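Local coordinates for protein peptidase M3B, oligoendopeptidase F (Enterococcus faecium, PDB 2QR4) that probably hydrolyses peptide bonds in oligopeptides as a zinc metallopeptidase of the M3 family, the thimet oligopeptidase-like enzymes, at residues Q102-Q105 with Y106-E109; Y119-Q122 with I123-R127. One frame throughout, in Å; residues are numbered along the deposited sequence.

Contact 1: residues Q102-Q105 with Y106-E109; sequences QIWQ and YFKE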
ATOM      1  N   GLN A 102      -5.622 -16.834 -39.233  1.00 48.95           N
ATOM      2  CA  GLN A 102      -4.511 -16.057 -39.793  1.00 51.99           C
ATOM      3  C   GLN A 102      -3.223 -16.392 -39.044  1.00 48.30           C
ATOM      4  O   GLN A 102      -2.141 -16.442 -39.623  1.00 48.97           O
ATOM      5  CB  GLN A 102      -4.770 -14.559 -39.668  1.00 50.24           C
ATOM      6  CG  GLN A 102      -5.635 -13.940 -40.749  1.00 52.14           C
ATOM      7  CD  GLN A 102      -5.991 -12.503 -40.407  1.00 59.33           C
ATOM      8  OE1 GLN A 102      -6.717 -12.241 -39.438  1.00 56.12           O
ATOM      9  NE2 GLN A 102      -5.456 -11.560 -41.180  1.00 54.49           N
ATOM     10  N   ILE A 103      -3.363 -16.607 -37.742  1.00 47.26           N
ATOM     11  CA  ILE A 103      -2.237 -16.912 -36.873  1.00 45.58           C
ATOM     12  C   ILE A 103      -1.599 -18.254 -37.233  1.00 51.42           C
ATOM     13  O   ILE A 103      -0.393 -18.313 -37.462  1.00 59.26           O
ATOM     14  CB  ILE A 103      -2.659 -16.868 -35.391  1.00 40.14           C
ATOM     15  CG1 ILE A 103      -3.065 -15.444 -35.004  1.00 33.95           C
ATOM     16  CG2 ILE A 103      -1.547 -17.338 -34.491  1.00 42.78           C
ATOM     17  CD1 ILE A 103      -3.479 -15.287 -33.546  1.00 39.70           C
ATOM     18  N   TRP A 104      -2.394 -19.321 -37.313  1.00 50.25           N
ATOM     19  CA  TRP A 104      -1.834 -20.639 -37.649  1.00 53.05           C
ATOM     20  C   TRP A 104      -1.471 -20.732 -39.133  1.00 53.71           C
ATOM     21  O   TRP A 104      -0.759 -21.645 -39.555  1.00 58.52           O
ATOM     22  CB  TRP A 104      -2.753 -21.799 -37.218  1.00 46.01           C
ATOM     23  CG  TRP A 104      -3.233 -21.683 -35.812  1.00 47.37           C
ATOM     24  CD1 TRP A 104      -4.531 -21.561 -35.396  1.00 49.37           C
ATOM     25  CD2 TRP A 104      -2.426 -21.635 -34.623  1.00 54.26           C
ATOM     26  NE1 TRP A 104      -4.583 -21.442 -34.021  1.00 52.75           N
ATOM     27  CE2 TRP A 104      -3.306 -21.485 -33.524  1.00 48.85           C
ATOM     28  CE3 TRP A 104      -1.047 -21.700 -34.381  1.00 51.57           C
ATOM     29  CZ2 TRP A 104      -2.853 -21.412 -32.208  1.00 41.43           C
ATOM     30  CZ3 TRP A 104      -0.597 -21.619 -33.063  1.00 49.49           C
ATOM     31  CH2 TRP A 104      -1.500 -21.478 -31.998  1.00 46.66           C
ATOM     32  N   GLN A 105      -1.944 -19.767 -39.915  1.00 51.08           N
ATOM     33  CA  GLN A 105      -1.551 -19.671 -41.316  1.00 48.63           C
ATOM     34  C   GLN A 105      -0.104 -19.183 -41.407  1.00 54.84           C
ATOM     35  O   GLN A 105       0.649 -19.588 -42.299  1.00 57.40           O
ATOM     36  CB  GLN A 105      -2.499 -18.744 -42.081  1.00 44.03           C
ATOM     37  CG  GLN A 105      -2.293 -18.727 -43.592  1.00 48.81           C
ATOM     38  CD  GLN A 105      -2.012 -20.106 -44.166  1.00 54.89           C
ATOM     39  OE1 GLN A 105      -1.079 -20.278 -44.949  1.00 53.83           O
ATOM     40  NE2 GLN A 105      -2.810 -21.098 -43.768  1.00 50.94           N
ATOM     41  N   TYR A 106       0.276 -18.315 -40.469  1.00 53.08           N
ATOM     42  CA  TYR A 106       1.650 -17.836 -40.349  1.00 46.25           C
ATOM     43  C   TYR A 106       2.585 -18.985 -39.977  1.00 45.92           C
ATOM     44  O   TYR A 106       3.739 -19.024 -40.402  1.00 45.55           O
ATOM     45  CB  TYR A 106       1.747 -16.769 -39.258  1.00 46.05           C
ATOM     46  CG  TYR A 106       1.364 -15.357 -39.647  1.00 41.09           C
ATOM     47  CD1 TYR A 106       1.316 -14.950 -40.978  1.00 35.04           C
ATOM     48  CD2 TYR A 106       1.099 -14.411 -38.661  1.00 39.11           C
ATOM     49  CE1 TYR A 106       0.980 -13.636 -41.312  1.00 34.90           C
ATOM     50  CE2 TYR A 106       0.769 -13.104 -38.982  1.00 39.17           C
ATOM     51  CZ  TYR A 106       0.715 -12.718 -40.300  1.00 44.43           C
ATOM     52  OH  TYR A 106       0.386 -11.410 -40.584  1.00 45.14           O
ATOM     53  N   PHE A 107       2.083 -19.905 -39.159  1.00 49.44           N
ATOM     54  CA  PHE A 107       2.860 -21.065 -38.725  1.00 46.22           C
ATOM     55  C   PHE A 107       3.171 -22.038 -39.860  1.00 48.19           C
ATOM     56  O   PHE A 107       4.239 -22.649 -39.876  1.00 51.79           O
ATOM     57  CB  PHE A 107       2.159 -21.783 -37.570  1.00 42.01           C
ATOM     58  CG  PHE A 107       2.389 -21.131 -36.232  1.00 43.88           C
ATOM     59  CD1 PHE A 107       1.899 -19.866 -35.970  1.00 49.38           C
ATOM     60  CD2 PHE A 107       3.101 -21.780 -35.240  1.00 39.08           C
ATOM     61  CE1 PHE A 107       2.115 -19.262 -34.736  1.00 47.43           C
ATOM     62  CE2 PHE A 107       3.320 -21.182 -34.014  1.00 33.97           C
ATOM     63  CZ  PHE A 107       2.830 -19.926 -33.761  1.00 44.64           C
ATOM     64  N   LYS A 108       2.246 -22.189 -40.803  1.00 46.75           N
ATOM     65  CA  LYS A 108       2.512 -23.004 -41.979  1.00 50.55           C
ATOM     66  C   LYS A 108       3.633 -22.369 -42.788  1.00 53.53           C
ATOM     67  O   LYS A 108       4.520 -23.061 -43.286  1.00 58.52           O
ATOM     68  CB  LYS A 108       1.265 -23.146 -42.854  1.00 54.72           C
ATOM     69  CG  LYS A 108       0.286 -24.217 -42.402  1.00 59.35           C
ATOM     70  CD  LYS A 108      -0.571 -24.688 -43.568  1.00 63.40           C
ATOM     71  CE  LYS A 108       0.308 -25.133 -44.734  1.00 70.50           C
ATOM     72  NZ  LYS A 108      -0.487 -25.649 -45.881  1.00 69.10           N
ATOM     73  N   GLU A 109       3.589 -21.046 -42.908  1.00 53.08           N
ATOM     74  CA  GLU A 109       4.543 -20.311 -43.740  1.00 55.96           C
ATOM     75  C   GLU A 109       5.945 -20.249 -43.132  1.00 55.54           C
ATOM     76  O   GLU A 109       6.935 -20.218 -43.856  1.00 52.13           O
ATOM     77  CB  GLU A 109       4.031 -18.893 -44.024  1.00 58.50           C
ATOM     78  CG  GLU A 109       2.579 -18.843 -44.481  1.00 62.16           C
ATOM     79  CD  GLU A 109       2.134 -17.461 -44.927  1.00 62.91           C
ATOM     80  OE1 GLU A 109       1.298 -17.393 -45.857  1.00 66.78           O
ATOM     81  OE2 GLU A 109       2.612 -16.451 -44.360  1.00 55.59           O
TER
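Trp104 and Phe107 meet on the inward side of helix 100-109 in a T-shaped (edge-to-face) pair. The edge of the indole's six-membered ring is directed at the face of the phenyl ring, with the ring centroids 5.0 Å apart and the planes at 61°. Trp104 CE3 stands over the centre of the phenyl face, 3.8 Å from Phe107 CD1. Both side chains run the same way out of the helix; Phe107 has CG beside its own backbone N (chi1 -81°), which swings the ring back over the preceding turn. There Ile103 joins the cluster, its CG2 lying 4.1 Å from Phe107 CE1. Arg117, on the following helix 117-124, touches the side chains of both Trp104 and Phe107. Next to Phe107 in sequence, Tyr106 has the carbonyl oxygen of Gln102 over one ring face, offset toward the rim, and its OH is hydrogen-bonded to Leu29 O.

The other side of the helix is looser and lies toward solvent. Gln105 and Glu109 cross there at about a right angle, amide and carboxylate planes 87° apart, and OE1 of Gln105 comes no nearer than 3.8 Å to OE1 of Glu109. Backbone bonds hold the turn, Lys108 N to Trp104 O being 3.3 Å; that from Glu109 N to Gln105 O is weak. The chemistry implies an amphipathic helix, with aromatic packing fixing its inner face and exposed polar chains on the outer one.

Contact 2: residues Y119-Q122 with I123-R127; sequences YIQQ and IVDNR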
ATOM      1  N   TYR A 119       3.356 -20.604 -26.704  1.00 57.03           N
ATOM      2  CA  TYR A 119       3.213 -19.248 -26.184  1.00 50.07           C
ATOM      3  C   TYR A 119       2.084 -18.497 -26.886  1.00 49.61           C
ATOM      4  O   TYR A 119       1.288 -17.808 -26.243  1.00 40.25           O
ATOM      5  CB  TYR A 119       4.527 -18.480 -26.291  1.00 60.75           C
ATOM      6  CG  TYR A 119       4.382 -17.010 -26.026  1.00 64.62           C
ATOM      7  CD1 TYR A 119       4.278 -16.525 -24.724  1.00 72.45           C
ATOM      8  CD2 TYR A 119       4.336 -16.096 -27.079  1.00 64.20           C
ATOM      9  CE1 TYR A 119       4.132 -15.164 -24.475  1.00 71.94           C
ATOM     10  CE2 TYR A 119       4.197 -14.739 -26.844  1.00 72.49           C
ATOM     11  CZ  TYR A 119       4.093 -14.276 -25.537  1.00 74.54           C
ATOM     12  OH  TYR A 119       3.953 -12.925 -25.297  1.00 75.84           O
ATOM     13  N   ILE A 120       2.010 -18.637 -28.205  1.00 48.49           N
ATOM     14  CA  ILE A 120       0.929 -18.029 -28.978  1.00 50.36           C
ATOM     15  C   ILE A 120      -0.422 -18.694 -28.675  1.00 50.55           C
ATOM     16  O   ILE A 120      -1.466 -18.055 -28.738  1.00 50.45           O
ATOM     17  CB  ILE A 120       1.231 -18.068 -30.492  1.00 51.55           C
ATOM     18  CG1 ILE A 120       2.436 -17.176 -30.802  1.00 45.67           C
ATOM     19  CG2 ILE A 120       0.023 -17.619 -31.305  1.00 49.78           C
ATOM     20  CD1 ILE A 120       2.363 -15.808 -30.131  1.00 43.73           C
ATOM     21  N   GLN A 121      -0.378 -19.975 -28.324  1.00 47.04           N
ATOM     22  CA  GLN A 121      -1.568 -20.734 -27.971  1.00 47.49           C
ATOM     23  C   GLN A 121      -2.255 -20.176 -26.731  1.00 44.85           C
ATOM     24  O   GLN A 121      -3.477 -20.036 -26.712  1.00 49.62           O
ATOM     25  CB  GLN A 121      -1.211 -22.207 -27.737  1.00 56.70           C
ATOM     26  CG  GLN A 121      -2.409 -23.121 -27.600  1.00 57.55           C
ATOM     27  CD  GLN A 121      -3.057 -23.407 -28.936  1.00 66.58           C
ATOM     28  OE1 GLN A 121      -2.585 -24.250 -29.699  1.00 77.02           O
ATOM     29  NE2 GLN A 121      -4.145 -22.707 -29.229  1.00 68.20           N
ATOM     30  N   GLN A 122      -1.473 -19.875 -25.696  1.00 40.82           N
ATOM     31  CA  GLN A 122      -2.012 -19.325 -24.456  1.00 47.08           C
ATOM     32  C   GLN A 122      -2.753 -18.050 -24.745  1.00 52.91           C
ATOM     33  O   GLN A 122      -3.862 -17.829 -24.243  1.00 55.75           O
ATOM     34  CB  GLN A 122      -0.902 -19.031 -23.445  1.00 50.31           C
ATOM     35  CG  GLN A 122      -0.676 -20.123 -22.419  1.00 72.82           C
ATOM     36  CD  GLN A 122      -0.510 -21.499 -23.046  1.00 84.31           C
ATOM     37  OE1 GLN A 122      -1.408 -22.004 -23.726  1.00 82.30           O
ATOM     38  NE2 GLN A 122       0.637 -22.119 -22.802  1.00 91.88           N
ATOM     39  N   ILE A 123      -2.130 -17.209 -25.560  1.00 46.20           N
ATOM     40  CA  ILE A 123      -2.699 -15.912 -25.870  1.00 45.91           C
ATOM     41  C   ILE A 123      -4.038 -16.066 -26.565  1.00 46.63           C
ATOM     42  O   ILE A 123      -5.012 -15.448 -26.148  1.00 33.74           O
ATOM     43  CB  ILE A 123      -1.747 -15.062 -26.703  1.00 44.87           C
ATOM     44  CG1 ILE A 123      -0.500 -14.744 -25.872  1.00 33.90           C
ATOM     45  CG2 ILE A 123      -2.449 -13.787 -27.144  1.00 36.48           C
ATOM     46  CD1 ILE A 123       0.608 -14.175 -26.662  1.00 33.06           C
ATOM     47  N   VAL A 124      -4.075 -16.914 -27.596  1.00 42.15           N
ATOM     48  CA  VAL A 124      -5.297 -17.216 -28.346  1.00 35.98           C
ATOM     49  C   VAL A 124      -6.397 -17.793 -27.454  1.00 44.55           C
ATOM     50  O   VAL A 124      -7.580 -17.481 -27.621  1.00 42.04           O
ATOM     51  CB  VAL A 124      -5.005 -18.190 -29.518  1.00 47.99           C
ATOM     52  CG1 VAL A 124      -6.293 -18.824 -30.062  1.00 41.95           C
ATOM     53  CG2 VAL A 124      -4.243 -17.474 -30.628  1.00 39.10           C
ATOM     54  N   ASP A 125      -6.000 -18.627 -26.499  1.00 41.78           N
ATOM     55  CA  ASP A 125      -6.953 -19.252 -25.589  1.00 38.55           C
ATOM     56  C   ASP A 125      -7.419 -18.272 -24.520  1.00 39.84           C
ATOM     57  O   ASP A 125      -8.288 -18.584 -23.719  1.00 44.85           O
ATOM     58  CB  ASP A 125      -6.317 -20.460 -24.892  1.00 47.29           C
ATOM     59  CG  ASP A 125      -6.160 -21.652 -25.803  1.00 49.33           C
ATOM     60  OD1 ASP A 125      -5.354 -22.534 -25.451  1.00 59.60           O
ATOM     61  OD2 ASP A 125      -6.830 -21.715 -26.859  1.00 44.64           O
ATOM     62  N   ASN A 126      -6.831 -17.087 -24.504  1.00 43.20           N
ATOM     63  CA  ASN A 126      -7.062 -16.137 -23.431  1.00 38.27           C
ATOM     64  C   ASN A 126      -7.680 -14.872 -24.009  1.00 38.29           C
ATOM     65  O   ASN A 126      -7.699 -13.814 -23.382  1.00 43.95           O
ATOM     66  CB  ASN A 126      -5.726 -15.813 -22.778  1.00 47.95           C
ATOM     67  CG  ASN A 126      -5.842 -15.580 -21.308  1.00 57.11           C
ATOM     68  OD1 ASN A 126      -5.104 -14.772 -20.744  1.00 72.44           O
ATOM     69  ND2 ASN A 126      -6.762 -16.289 -20.661  1.00 60.19           N
ATOM     70  N   ARG A 127      -8.176 -15.018 -25.229  1.00 43.45           N
ATOM     71  CA  ARG A 127      -8.817 -13.955 -25.987  1.00 42.26           C
ATOM     72  C   ARG A 127      -9.770 -13.125 -25.140  1.00 41.18           C
ATOM     73  O   ARG A 127      -9.795 -11.894 -25.239  1.00 37.92           O
ATOM     74  CB  ARG A 127      -9.585 -14.595 -27.148  1.00 40.52           C
ATOM     75  CG  ARG A 127      -9.955 -13.663 -28.278  1.00 49.90           C
ATOM     76  CD  ARG A 127     -10.511 -14.439 -29.469  1.00 43.88           C
ATOM     77  NE  ARG A 127      -9.495 -14.875 -30.436  1.00 43.00           N
ATOM     78  CZ  ARG A 127      -8.811 -14.050 -31.230  1.00 33.63           C
ATOM     79  NH1 ARG A 127      -8.983 -12.737 -31.149  1.00 33.43           N
ATOM     80  NH2 ARG A 127      -7.935 -14.528 -32.094  1.00 27.21           N
TER
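A CH-pi contact between Tyr119 and Ile123, one turn apart, lies along the short helix 117-124; a type I beta turn spans Val124 to Arg127. The CD1 methyl of Ile123 sits over the face of the phenol, 4.0 Å from the ring centroid and 29° off the ring normal, and is closest to the Tyr119 CE2 corner at 3.6 Å. An extended Ile123 chain, CD1 anti to CA (chi2 168°), carries the methyl back along the helix to the ring. The same methyl lies 4.2 Å from CD1 of Ile120, and Ile120 CG2 in turn faces CG2 of Val124. Two backbone bonds run along it: Val124 N to Ile120 O is nearly straight (3.1 Å), and Asp125 N reaches Gln121 O at 2.9 Å.

On the polar side, the Gln121 amide and the Asp125 carboxylate lie almost parallel, planes 17° apart, yet NE2 of Gln121 stays 3.7 Å from OD2 of Asp125. Overlapping the start of the turn, Asn126 N is hydrogen-bonded to Ile123 O. At the last position of the turn, Arg127 forms a salt bridge with Asp100 of helix 100-109. The apolar side is enclosed by three helices: 91-95 meets Tyr119, Ile120 and Ile123, 33-63 meets Tyr119 and Ile120, and 100-109 packs on Ile120 and Val124.

How the contacts relate
Contact 1 and contact 2 lie in series along the chain, on helices 100-109 and 117-124, with centres about 14 Å apart. Their side chains meet directly. Ile103 bridges to both halves of contact 2, its CG2 3.6 Å from Ile120 CG2 and its CD1 3.7 Å from Val124 CG2. Phe107 CZ reaches Ile120 CG1 at 4.1 Å, while the indole of contact 1 packs against an amide of contact 2, Trp104 CZ2 lying 3.5 Å from Gln121 NE2. The aromatic cluster of one helix and the aliphatic row of the other thus form one continuous interface. Contact 1 is the more peripheral, about 38 Å from the chain's centre against about 25 Å for contact 2.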